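Long-range contact in probable zinc protease PqqL (Escherichia coli, PDB 6OFT), which probably acts as a periplasmic zinc metalloendopeptidase of the M16 family, of which this chain is the first half: residues Q37-S42 / N198-V203. Numbering follows the deposited sequence.
Sequences QIHTGS and NMTFIV
His39 reaches across to Thr200 with the edge of its imidazole ring, NE2 lying 2.7 Å from Thr200 OG1 in a hydrogen bond. A chi1 of -65°, with CG anti to the carbonyl carbon, lays the ring alongside 198-200, with Asn198 O at its edge, close to CD2, while CG of Gln37 lies over the rim of one ring face. Gln37 and Thr200 form an antiparallel hydrogen-bonded pair, their side chains alongside each other; the Gln37 amide continues past Thr200 CB to bond Ser389 and Glu95. On the opposite face of the sheet Ile38 and Met199 also lie side by side, Ile38 CD1 3.8 Å from Met199 CG; the Ile38 side chain is about 8 Å from that of Glu57, the predicted proton acceptor.

Where strand 31-38 ends, Asn198 O accepts a nearly straight bond (172°) from His39 N at 3.0 Å. The Asn198 side chain crosses that of Thr40 at about a right angle, ND2 donating to Thr40 OG1 at 2.8 Å, close to the amide plane. ND2 also bonds Trp193 O, and Asn231 meets both side chains, ND2 to Asn198 OD1 and OD1 to Thr40 OG1. Replacing Asn198 by an alanine is likely to leave Thr40 OG1 without this donor, and Trp193 O and Asn231 ND2 without their amide partners.

Bonds at both ends of the Asn198 amide thus fix its rotation where two central sheet strands meet.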
loop_
_atom_site.group_PDB
_atom_site.type_symbol
_atom_site.label_atom_id
_atom_site.label_comp_id
_atom_site.label_asym_id
_atom_site.label_seq_id
_atom_site.Cartn_x
_atom_site.Cartn_y
_atom_site.Cartn_z
ATOM N N GLN A 37 -11.981 4.279 -9.905
ATOM C CA GLN A 37 -10.834 3.393 -9.854
ATOM C C GLN A 37 -10.656 2.592 -11.140
ATOM O O GLN A 37 -11.493 1.766 -11.484
ATOM C CB GLN A 37 -10.940 2.483 -8.602
ATOM C CG GLN A 37 -9.911 1.346 -8.513
ATOM C CD GLN A 37 -10.261 0.430 -7.381
ATOM O OE1 GLN A 37 -11.314 -0.211 -7.374
ATOM N NE2 GLN A 37 -9.407 0.365 -6.384
ATOM N N ILE A 38 -9.535 2.834 -11.834
ATOM C CA ILE A 38 -9.163 2.106 -13.045
ATOM C C ILE A 38 -8.273 0.995 -12.539
ATOM O O ILE A 38 -7.266 1.287 -11.902
ATOM C CB ILE A 38 -8.420 2.998 -14.100
ATOM C CG1 ILE A 38 -9.077 4.412 -14.282
ATOM C CG2 ILE A 38 -8.236 2.262 -15.434
ATOM C CD1 ILE A 38 -10.549 4.511 -14.702
ATOM N N HIS A 39 -8.602 -0.262 -12.850
ATOM C CA HIS A 39 -7.832 -1.412 -12.358
ATOM C C HIS A 39 -6.556 -1.680 -13.160
ATOM O O HIS A 39 -6.151 -2.848 -13.326
ATOM C CB HIS A 39 -8.724 -2.658 -12.268
ATOM C CG HIS A 39 -9.823 -2.533 -11.255
ATOM N ND1 HIS A 39 -9.747 -3.170 -10.034
ATOM C CD2 HIS A 39 -10.995 -1.860 -11.326
ATOM C CE1 HIS A 39 -10.869 -2.868 -9.396
ATOM N NE2 HIS A 39 -11.652 -2.081 -10.138
ATOM N N THR A 40 -5.921 -0.588 -13.651
ATOM C CA THR A 40 -4.694 -0.629 -14.443
ATOM C C THR A 40 -3.821 0.550 -14.042
ATOM O O THR A 40 -4.306 1.691 -13.983
ATOM C CB THR A 40 -5.001 -0.553 -15.957
ATOM O OG1 THR A 40 -5.834 -1.636 -16.350
ATOM C CG2 THR A 40 -3.722 -0.523 -16.831
ATOM N N GLY A 41 -2.551 0.243 -13.785
ATOM C CA GLY A 41 -1.487 1.187 -13.482
ATOM C C GLY A 41 -0.313 1.001 -14.432
ATOM O O GLY A 41 -0.491 0.588 -15.576
ATOM N N SER A 42 0.898 1.291 -13.965
ATOM C CA SER A 42 2.120 1.191 -14.763
ATOM C C SER A 42 2.521 -0.237 -15.124
ATOM O O SER A 42 3.231 -0.395 -16.105
ATOM C CB SER A 42 3.275 1.887 -14.051
ATOM O OG SER A 42 3.479 1.283 -12.785
ATOM N N ASN A 198 -13.287 -2.604 -16.577
ATOM C CA ASN A 198 -12.026 -2.439 -15.873
ATOM C C ASN A 198 -12.173 -1.262 -14.886
ATOM O O ASN A 198 -11.172 -0.752 -14.376
ATOM C CB ASN A 198 -10.880 -2.196 -16.893
ATOM C CG ASN A 198 -9.492 -2.333 -16.320
ATOM O OD1 ASN A 198 -9.216 -3.209 -15.495
ATOM N ND2 ASN A 198 -8.590 -1.458 -16.729
ATOM N N MET A 199 -13.432 -0.859 -14.588
ATOM C CA MET A 199 -13.707 0.275 -13.693
ATOM C C MET A 199 -14.630 -0.041 -12.535
ATOM O O MET A 199 -15.595 -0.792 -12.682
ATOM C CB MET A 199 -14.329 1.449 -14.461
ATOM C CG MET A 199 -13.405 2.121 -15.418
ATOM S SD MET A 199 -14.383 3.249 -16.412
ATOM C CE MET A 199 -13.128 3.848 -17.493
ATOM N N THR A 200 -14.332 0.585 -11.386
ATOM C CA THR A 200 -15.135 0.531 -10.176
ATOM C C THR A 200 -15.324 1.965 -9.707
ATOM O O THR A 200 -14.337 2.686 -9.533
ATOM C CB THR A 200 -14.489 -0.345 -9.093
ATOM O OG1 THR A 200 -14.310 -1.668 -9.613
ATOM C CG2 THR A 200 -15.325 -0.397 -7.824
ATOM N N PHE A 201 -16.590 2.390 -9.561
ATOM C CA PHE A 201 -16.928 3.708 -9.037
ATOM C C PHE A 201 -17.253 3.515 -7.538
ATOM O O PHE A 201 -18.119 2.703 -7.200
ATOM C CB PHE A 201 -18.118 4.348 -9.809
ATOM C CG PHE A 201 -18.255 5.810 -9.454
ATOM C CD1 PHE A 201 -17.359 6.748 -9.949
ATOM C CD2 PHE A 201 -19.251 6.243 -8.585
ATOM C CE1 PHE A 201 -17.441 8.090 -9.566
ATOM C CE2 PHE A 201 -19.343 7.588 -8.223
ATOM C CZ PHE A 201 -18.431 8.499 -8.714
ATOM N N ILE A 202 -16.525 4.221 -6.651
ATOM C CA ILE A 202 -16.646 4.102 -5.188
ATOM C C ILE A 202 -17.304 5.341 -4.551
ATOM O O ILE A 202 -16.821 6.451 -4.728
ATOM C CB ILE A 202 -15.250 3.768 -4.575
ATOM C CG1 ILE A 202 -14.657 2.471 -5.196
ATOM C CG2 ILE A 202 -15.293 3.688 -3.037
ATOM C CD1 ILE A 202 -13.166 2.267 -4.955
ATOM N N VAL A 203 -18.403 5.132 -3.808
ATOM C CA VAL A 203 -19.153 6.198 -3.116
ATOM C C VAL A 203 -19.082 5.916 -1.606
ATOM O O VAL A 203 -19.601 4.904 -1.165
ATOM C CB VAL A 203 -20.632 6.285 -3.631
ATOM C CG1 VAL A 203 -21.441 7.339 -2.874
ATOM C CG2 VAL A 203 -20.693 6.548 -5.136
#